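Local coordinates for protein farnesyltransferase, putative (Trypanosoma cruzi, PDB 3WCA) that probably condenses two farnesyl diphosphate molecules into squalene, a magnesium- and NAD(P)H-dependent step on the route to lanosterol, at residues Met196-Phe199 / Leu200-Asn204; Cys161-Val164 / Ala165-Gly169; Met288-Leu291 / Ser292-Asn296. The protein carries 1 engineered substitution. All blocks are in the same frame, centred on the assembly; numbering follows the deposited sequence.

Along the chain, contact 2 on helix 154-179 comes first, contact 1 on helix 191-207 second and contact 3 near the C-terminal end of helix 274-294 last, all within the squalene/phytoene synthase region of this helical, strand-free chain. Contact 1 sits in the middle: its centre lies about 9 Å from that of contact 2, where Q201 packs on A165 and L198 on C161, and about 13 Å from that of contact 3, where F199 and T203 meet M288, T290 and L291. Contacts 2 and 3 do not touch, their nearest atoms being about 12 Å apart. Contacts 1 and 2 both line the farnesyl pocket, whereas contact 3 belongs to the packing behind helix 191-207.

Contact 1 of 3, residues Met196-Phe199 / Leu200-Asn204; sequences MGLF and LQKTN. With FPS (S-[(2E,6E)-3,7,11-trimethyldodeca-2,6,10-trienyl] trihydrogen thiodiphosphate), chain E.
F199 and T203, one helical turn apart, meet at a single carbonyl oxygen that accepts twice. OG1 of T203 donates to F199 O at 2.8 Å. The backbone N of T203 reaches F199 O at 3.2 Å from the opposite face of the carbonyl plane. With OG1 anti to its own carbonyl carbon (chi1 -59°), the hydroxyl turns back along the helix and comes over the centre of the F199 ring, 4.0 Å above the plane. The nearly straight bond from Q201 N to G197 O measures 3.0 Å. K202 N donates to L198 O at 2.8 Å, and the lysine's extended chain starts alongside that oxygen before NZ goes on to salt bridges with D158 and D256 and a hydrogen bond with H260. At M196 O the helical bond from L200 N is weak, 3.5 Å, but Q284 NE2 supplies another donor. M196 CB (3.6 Å from FPS C15) and L200 CD1 meet the farnesyl chain with carbon; Q201 OE1 also faces it, and the N204 amide lies nearer the diphosphate. Helix 191-207 runs between helix 154-179, met by L198, Q201 and K202, and helix 274-294, met by F199 and L200, while M196 leans on helix 261-269.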
loop_
_atom_site.group_PDB
_atom_site.type_symbol
_atom_site.label_atom_id
_atom_site.label_comp_id
_atom_site.label_asym_id
_atom_site.label_seq_id
_atom_site.Cartn_x
_atom_site.Cartn_y
_atom_site.Cartn_z
ATOM N N MET A 196 -3.658 -8.407 -0.333
ATOM C CA MET A 196 -2.464 -7.977 0.395
ATOM C C MET A 196 -2.208 -6.496 0.132
ATOM O O MET A 196 -1.966 -5.734 1.059
ATOM C CB MET A 196 -1.246 -8.811 -0.040
ATOM C CG MET A 196 -1.242 -10.262 0.485
ATOM S SD MET A 196 -0.455 -10.413 2.133
ATOM C CE MET A 196 1.237 -9.933 1.689
ATOM N N GLY A 197 -2.278 -6.094 -1.136
ATOM C CA GLY A 197 -2.063 -4.703 -1.471
ATOM C C GLY A 197 -3.156 -3.800 -0.909
ATOM O O GLY A 197 -2.872 -2.703 -0.424
ATOM N N LEU A 198 -4.404 -4.264 -0.958
ATOM C CA LEU A 198 -5.509 -3.458 -0.462
ATOM C C LEU A 198 -5.457 -3.232 1.031
ATOM O O LEU A 198 -5.762 -2.139 1.494
ATOM C CB LEU A 198 -6.860 -4.074 -0.848
ATOM C CG LEU A 198 -7.491 -3.461 -2.105
ATOM C CD1 LEU A 198 -6.548 -3.623 -3.273
ATOM C CD2 LEU A 198 -8.834 -4.132 -2.407
ATOM N N PHE A 199 -5.059 -4.248 1.789
ATOM C CA PHE A 199 -4.979 -4.090 3.229
ATOM C C PHE A 199 -4.003 -2.986 3.590
ATOM O O PHE A 199 -4.276 -2.181 4.478
ATOM C CB PHE A 199 -4.548 -5.384 3.917
ATOM C CG PHE A 199 -4.632 -5.317 5.430
ATOM C CD1 PHE A 199 -5.847 -5.028 6.058
ATOM C CD2 PHE A 199 -3.504 -5.527 6.220
ATOM C CE1 PHE A 199 -5.939 -4.948 7.448
ATOM C CE2 PHE A 199 -3.580 -5.449 7.616
ATOM C CZ PHE A 199 -4.789 -5.162 8.234
ATOM N N LEU A 200 -2.864 -2.945 2.905
ATOM C CA LEU A 200 -1.876 -1.917 3.187
ATOM C C LEU A 200 -2.359 -0.536 2.759
ATOM O O LEU A 200 -2.279 0.421 3.526
ATOM C CB LEU A 200 -0.537 -2.204 2.477
ATOM C CG LEU A 200 0.221 -3.514 2.744
ATOM C CD1 LEU A 200 1.635 -3.412 2.132
ATOM C CD2 LEU A 200 0.314 -3.769 4.246
ATOM N N GLN A 201 -2.862 -0.435 1.531
ATOM C CA GLN A 201 -3.298 0.846 1.022
ATOM C C GLN A 201 -4.436 1.408 1.868
ATOM O O GLN A 201 -4.412 2.570 2.226
ATOM C CB GLN A 201 -3.725 0.722 -0.451
ATOM C CG GLN A 201 -4.013 2.061 -1.147
ATOM C CD GLN A 201 -2.806 3.001 -1.173
ATOM O OE1 GLN A 201 -1.689 2.585 -1.466
ATOM N NE2 GLN A 201 -3.035 4.274 -0.878
ATOM N N LYS A 202 -5.409 0.575 2.205
ATOM C CA LYS A 202 -6.547 1.040 2.986
ATOM C C LYS A 202 -6.170 1.498 4.393
ATOM O O LYS A 202 -6.699 2.499 4.880
ATOM C CB LYS A 202 -7.636 -0.042 3.037
ATOM C CG LYS A 202 -8.324 -0.260 1.688
ATOM C CD LYS A 202 -9.578 -1.113 1.820
ATOM C CE LYS A 202 -10.240 -1.347 0.468
ATOM N NZ LYS A 202 -11.466 -2.197 0.579
ATOM N N THR A 203 -5.256 0.783 5.047
ATOM C CA THR A 203 -4.846 1.182 6.387
ATOM C C THR A 203 -4.166 2.541 6.296
ATOM O O THR A 203 -4.355 3.389 7.161
ATOM C CB THR A 203 -3.902 0.148 7.025
ATOM O OG1 THR A 203 -4.571 -1.119 7.090
ATOM C CG2 THR A 203 -3.536 0.562 8.447
ATOM N N ASN A 204 -3.404 2.776 5.233
ATOM C CA ASN A 204 -2.757 4.070 5.117
ATOM C C ASN A 204 -3.783 5.153 4.813
ATOM O O ASN A 204 -3.719 6.231 5.377
ATOM C CB ASN A 204 -1.669 4.056 4.042
ATOM C CG ASN A 204 -0.464 3.201 4.436
ATOM O OD1 ASN A 204 -0.279 2.859 5.607
ATOM N ND2 ASN A 204 0.361 2.863 3.458
HETATM C C1 FPS E . 2.903 3.772 0.078
HETATM S S1 FPS E . 4.699 4.148 -0.226
HETATM C C2 FPS E . 2.483 2.507 -0.730
HETATM C C3 FPS E . 1.609 1.475 -0.404
HETATM C C4 FPS E . 0.834 1.384 0.892
HETATM C C5 FPS E . 1.443 0.367 -1.418
HETATM C C6 FPS E . 2.608 -0.661 -1.567
HETATM C C7 FPS E . 1.968 -2.020 -1.753
HETATM C C8 FPS E . 2.548 -3.218 -1.585
HETATM C C10 FPS E . 1.658 -4.447 -1.855
HETATM C C9 FPS E . 4.008 -3.407 -1.155
HETATM C C11 FPS E . 2.068 -5.648 -1.033
HETATM C C12 FPS E . 1.524 -6.894 -1.681
HETATM C C13 FPS E . 2.117 -8.108 -1.669
HETATM C C14 FPS E . 3.458 -8.397 -0.982
HETATM C C15 FPS E . 1.400 -9.253 -2.382
HETATM P PA FPS E . 5.847 3.479 1.361
HETATM O O1A FPS E . 5.533 1.982 1.645
HETATM O O2A FPS E . 7.292 3.641 0.965
HETATM O O3A FPS E . 5.837 4.452 2.725
HETATM P PB FPS E . 4.643 5.176 3.684
HETATM O O1B FPS E . 4.952 4.987 5.199
HETATM O O2B FPS E . 4.643 6.723 3.410
HETATM O O3B FPS E . 3.246 4.472 3.434
#

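Contact 2 of 3, residues Cys161-Val164 / Ala165-Gly169; sequences CHYV and AGLVG. With FPS (S-[(2E,6E)-3,7,11-trimethyldodeca-2,6,10-trienyl] trihydrogen thiodiphosphate), chain E.
Beside the farnesyl tail of the bound thiodiphosphate analogue, helix 154-179 widens into a pi-type turn in which C161 and H162 pair with G166 and L167. The evidence is in the bonding pattern, which joins residues five apart instead of four. G166 N donates to C161 O over 2.9 Å with an N-H...O angle of 168°, and L167 N reaches H162 O at 2.8 Å, lying in the plane of that carbonyl. A165 N also approaches C161 O, but as a weak, bent bond. The distortion shows in the backbone of V164 and A165, where phi reaches -144° at A165. H162 CA and G166 CA come to 3.9 Å of each other, and G166 has no side chain to stand between the two backbones.

The all-helical fold of the squalene/phytoene synthases encloses its substrate among helices, and 154-179 presents three pocket residues here. G169 CA comes within 3.4 Å of FPS C15, V168 CG1 within 3.7 Å of FPS C8, and A165 O within 3.9 Å of FPS C10. V164 is turned to the magnesium end of the site, its side chain about 4 Å from that of E71, a metal ligand together with D68 and D72.

On another side of the turn, the L167 isobutyl group crosses the H162 imidazole. CG of L167 stands over one ring face in a CH-pi contact, 4.1 Å from the H162 ring centroid and 22° off the normal, displaced toward the rim, while CD2 passes near CE1 and NE2. A hydrogen bond from ND1 to N194 OD1 limits rotation of that imidazole, which also meets H170 edge-to-face. The other methyl, CD1 of L167, lies at the edge of the ring of Y163, a side chain that also packs on F146 of helix 126-147.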
loop_
_atom_site.group_PDB
_atom_site.type_symbol
_atom_site.label_atom_id
_atom_site.label_comp_id
_atom_site.label_asym_id
_atom_site.label_seq_id
_atom_site.Cartn_x
_atom_site.Cartn_y
_atom_site.Cartn_z
ATOM N N CYS A 161 -7.734 1.202 -5.267
ATOM C CA CYS A 161 -6.729 0.564 -4.431
ATOM C C CYS A 161 -6.025 -0.507 -5.249
ATOM O O CYS A 161 -4.818 -0.719 -5.106
ATOM C CB CYS A 161 -7.366 -0.062 -3.176
ATOM S SG CYS A 161 -7.846 1.163 -1.920
ATOM N N HIS A 162 -6.789 -1.174 -6.111
ATOM C CA HIS A 162 -6.243 -2.215 -6.974
ATOM C C HIS A 162 -5.159 -1.633 -7.879
ATOM O O HIS A 162 -4.056 -2.175 -7.965
ATOM C CB HIS A 162 -7.357 -2.829 -7.831
ATOM C CG HIS A 162 -6.860 -3.653 -8.977
ATOM N ND1 HIS A 162 -6.253 -4.878 -8.806
ATOM C CD2 HIS A 162 -6.870 -3.420 -10.313
ATOM C CE1 HIS A 162 -5.909 -5.365 -9.986
ATOM N NE2 HIS A 162 -6.271 -4.499 -10.917
ATOM N N TYR A 163 -5.471 -0.520 -8.532
ATOM C CA TYR A 163 -4.534 0.128 -9.442
ATOM C C TYR A 163 -3.256 0.658 -8.807
ATOM O O TYR A 163 -2.197 0.617 -9.434
ATOM C CB TYR A 163 -5.197 1.309 -10.176
ATOM C CG TYR A 163 -6.275 0.954 -11.198
ATOM C CD1 TYR A 163 -6.029 0.040 -12.224
ATOM C CD2 TYR A 163 -7.525 1.569 -11.155
ATOM C CE1 TYR A 163 -7.009 -0.251 -13.190
ATOM C CE2 TYR A 163 -8.509 1.289 -12.106
ATOM C CZ TYR A 163 -8.249 0.381 -13.119
ATOM O OH TYR A 163 -9.232 0.110 -14.048
ATOM N N VAL A 164 -3.337 1.174 -7.582
ATOM C CA VAL A 164 -2.145 1.744 -6.988
ATOM C C VAL A 164 -1.441 0.903 -5.940
ATOM O O VAL A 164 -0.353 1.274 -5.507
ATOM C CB VAL A 164 -2.429 3.155 -6.386
ATOM C CG1 VAL A 164 -3.058 4.065 -7.468
ATOM C CG2 VAL A 164 -3.344 3.038 -5.157
ATOM N N ALA A 165 -2.046 -0.218 -5.554
ATOM C CA ALA A 165 -1.476 -1.090 -4.535
ATOM C C ALA A 165 -1.719 -2.574 -4.815
ATOM O O ALA A 165 -0.812 -3.395 -4.682
ATOM C CB ALA A 165 -2.050 -0.724 -3.174
ATOM N N GLY A 166 -2.944 -2.916 -5.183
ATOM C CA GLY A 166 -3.251 -4.303 -5.475
ATOM C C GLY A 166 -2.358 -4.852 -6.583
ATOM O O GLY A 166 -1.960 -6.023 -6.551
ATOM N N LEU A 167 -2.036 -4.003 -7.558
ATOM C CA LEU A 167 -1.187 -4.414 -8.670
ATOM C C LEU A 167 0.269 -4.604 -8.231
ATOM O O LEU A 167 1.011 -5.386 -8.833
ATOM C CB LEU A 167 -1.265 -3.392 -9.809
ATOM C CG LEU A 167 -2.498 -3.495 -10.719
ATOM C CD1 LEU A 167 -2.489 -2.381 -11.741
ATOM C CD2 LEU A 167 -2.489 -4.852 -11.424
ATOM N N VAL A 168 0.681 -3.871 -7.200
ATOM C CA VAL A 168 2.040 -4.022 -6.692
ATOM C C VAL A 168 2.055 -5.447 -6.157
ATOM O O VAL A 168 3.029 -6.173 -6.312
ATOM C CB VAL A 168 2.333 -3.033 -5.543
ATOM C CG1 VAL A 168 3.754 -3.217 -5.051
ATOM C CG2 VAL A 168 2.122 -1.595 -6.023
ATOM N N GLY A 169 0.940 -5.847 -5.554
ATOM C CA GLY A 169 0.823 -7.192 -5.021
ATOM C C GLY A 169 0.942 -8.222 -6.133
ATOM O O GLY A 169 1.582 -9.267 -5.956
HETATM C C1 FPS E . 2.903 3.772 0.078
HETATM S S1 FPS E . 4.699 4.148 -0.226
HETATM C C2 FPS E . 2.483 2.507 -0.730
HETATM C C3 FPS E . 1.609 1.475 -0.404
HETATM C C4 FPS E . 0.834 1.384 0.892
HETATM C C5 FPS E . 1.443 0.367 -1.418
HETATM C C6 FPS E . 2.608 -0.661 -1.567
HETATM C C7 FPS E . 1.968 -2.020 -1.753
HETATM C C8 FPS E . 2.548 -3.218 -1.585
HETATM C C10 FPS E . 1.658 -4.447 -1.855
HETATM C C9 FPS E . 4.008 -3.407 -1.155
HETATM C C11 FPS E . 2.068 -5.648 -1.033
HETATM C C12 FPS E . 1.524 -6.894 -1.681
HETATM C C13 FPS E . 2.117 -8.108 -1.669
HETATM C C14 FPS E . 3.458 -8.397 -0.982
HETATM C C15 FPS E . 1.400 -9.253 -2.382
HETATM P PA FPS E . 5.847 3.479 1.361
HETATM O O1A FPS E . 5.533 1.982 1.645
HETATM O O2A FPS E . 7.292 3.641 0.965
HETATM O O3A FPS E . 5.837 4.452 2.725
HETATM P PB FPS E . 4.643 5.176 3.684
HETATM O O1B FPS E . 4.952 4.987 5.199
HETATM O O2B FPS E . 4.643 6.723 3.410
HETATM O O3B FPS E . 3.246 4.472 3.434
#

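Contact 3 of 3, residues Met288-Leu291 / Ser292-Asn296; sequences MATL and SLVFN
F295, joined to L291 across the last turn of helix 274-294, carries the CB of N296 over the centre of one ring face, 4.0 Å above the plane. Its side chain also packs against V254 and N251 of helix 243-258, L336 of helix 322-338, and M340. The flat amide of N296 is held at both ends: ND2 bonds to R339 O, and OD1 to N251 ND2.

F295 N still makes the last bond of the helix, to L291 O at 3.1 Å; the chain turns away only beyond it, at the psi of F295 (131°). One turn back, S292 OG sits between its backbone N and carbonyl carbon (chi1 73°), and from there donates to A289 O at 2.7 Å. L293 N reaches A289 O from the same face at 3.1 Å. T290 O accepts from V294 N at 2.8 Å and more weakly from L293 N. The V294 methyls spread over this turn, CG1 lying 4.1 Å from T290 CG2, and CG2 4.3 Å from L291 CD1.

Both hydroxyls are satisfied within their own helix, S292 at A289 O and T290 at M286 O; T290 offers its methyl to T203 of helix 191-207, where L291 and V294 also pack on F199 and I206.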
loop_
_atom_site.group_PDB
_atom_site.type_symbol
_atom_site.label_atom_id
_atom_site.label_comp_id
_atom_site.label_asym_id
_atom_site.label_seq_id
_atom_site.Cartn_x
_atom_site.Cartn_y
_atom_site.Cartn_z
ATOM N N MET A 288 -1.644 -4.002 10.432
ATOM C CA MET A 288 -2.599 -4.440 11.438
ATOM C C MET A 288 -2.366 -3.712 12.763
ATOM O O MET A 288 -3.324 -3.434 13.489
ATOM C CB MET A 288 -2.530 -5.954 11.640
ATOM C CG MET A 288 -3.597 -6.496 12.599
ATOM S SD MET A 288 -5.321 -6.384 11.995
ATOM C CE MET A 288 -5.315 -7.743 10.939
ATOM N N ALA A 289 -1.107 -3.386 13.073
ATOM C CA ALA A 289 -0.809 -2.663 14.311
ATOM C C ALA A 289 -1.368 -1.243 14.188
ATOM O O ALA A 289 -1.984 -0.724 15.129
ATOM C CB ALA A 289 0.709 -2.612 14.575
ATOM N N THR A 290 -1.158 -0.618 13.034
ATOM C CA THR A 290 -1.675 0.725 12.808
ATOM C C THR A 290 -3.211 0.705 12.875
ATOM O O THR A 290 -3.830 1.542 13.533
ATOM C CB THR A 290 -1.264 1.243 11.433
ATOM O OG1 THR A 290 0.157 1.350 11.376
ATOM C CG2 THR A 290 -1.875 2.604 11.157
ATOM N N LEU A 291 -3.807 -0.268 12.194
ATOM C CA LEU A 291 -5.246 -0.413 12.155
ATOM C C LEU A 291 -5.839 -0.586 13.556
ATOM O O LEU A 291 -6.906 -0.044 13.852
ATOM C CB LEU A 291 -5.632 -1.612 11.283
ATOM C CG LEU A 291 -7.117 -1.651 10.908
ATOM C CD1 LEU A 291 -7.411 -0.508 9.911
ATOM C CD2 LEU A 291 -7.476 -3.012 10.324
ATOM N N SER A 292 -5.157 -1.340 14.413
ATOM C CA SER A 292 -5.654 -1.549 15.773
ATOM C C SER A 292 -5.574 -0.247 16.564
ATOM O O SER A 292 -6.360 -0.019 17.477
ATOM C CB SER A 292 -4.841 -2.629 16.487
ATOM O OG SER A 292 -3.556 -2.163 16.832
ATOM N N LEU A 293 -4.626 0.608 16.201
ATOM C CA LEU A 293 -4.440 1.888 16.870
ATOM C C LEU A 293 -5.405 2.969 16.382
ATOM O O LEU A 293 -5.854 3.794 17.173
ATOM C CB LEU A 293 -3.009 2.385 16.672
ATOM C CG LEU A 293 -2.040 2.244 17.847
ATOM C CD1 LEU A 293 -1.920 0.791 18.276
ATOM C CD2 LEU A 293 -0.684 2.797 17.431
ATOM N N VAL A 294 -5.723 2.981 15.089
ATOM C CA VAL A 294 -6.620 4.005 14.579
ATOM C C VAL A 294 -8.077 3.698 14.854
ATOM O O VAL A 294 -8.907 4.599 14.866
ATOM C CB VAL A 294 -6.480 4.237 13.049
ATOM C CG1 VAL A 294 -5.057 4.633 12.707
ATOM C CG2 VAL A 294 -6.922 2.998 12.289
ATOM N N PHE A 295 -8.390 2.429 15.063
ATOM C CA PHE A 295 -9.762 2.044 15.311
ATOM C C PHE A 295 -10.360 2.745 16.533
ATOM O O PHE A 295 -9.760 2.760 17.596
ATOM C CB PHE A 295 -9.856 0.531 15.503
ATOM C CG PHE A 295 -11.243 0.050 15.830
ATOM C CD1 PHE A 295 -12.297 0.270 14.949
ATOM C CD2 PHE A 295 -11.496 -0.624 17.023
ATOM C CE1 PHE A 295 -13.592 -0.175 15.253
ATOM C CE2 PHE A 295 -12.779 -1.073 17.341
ATOM C CZ PHE A 295 -13.834 -0.848 16.451
ATOM N N ASN A 296 -11.550 3.316 16.359
ATOM C CA ASN A 296 -12.261 3.983 17.440
ATOM C C ASN A 296 -11.388 5.037 18.114
ATOM O O ASN A 296 -11.556 5.315 19.294
ATOM C CB ASN A 296 -12.714 2.928 18.463
ATOM C CG ASN A 296 -13.969 3.339 19.230
ATOM O OD1 ASN A 296 -14.810 4.062 18.719
ATOM N ND2 ASN A 296 -14.100 2.856 20.455
#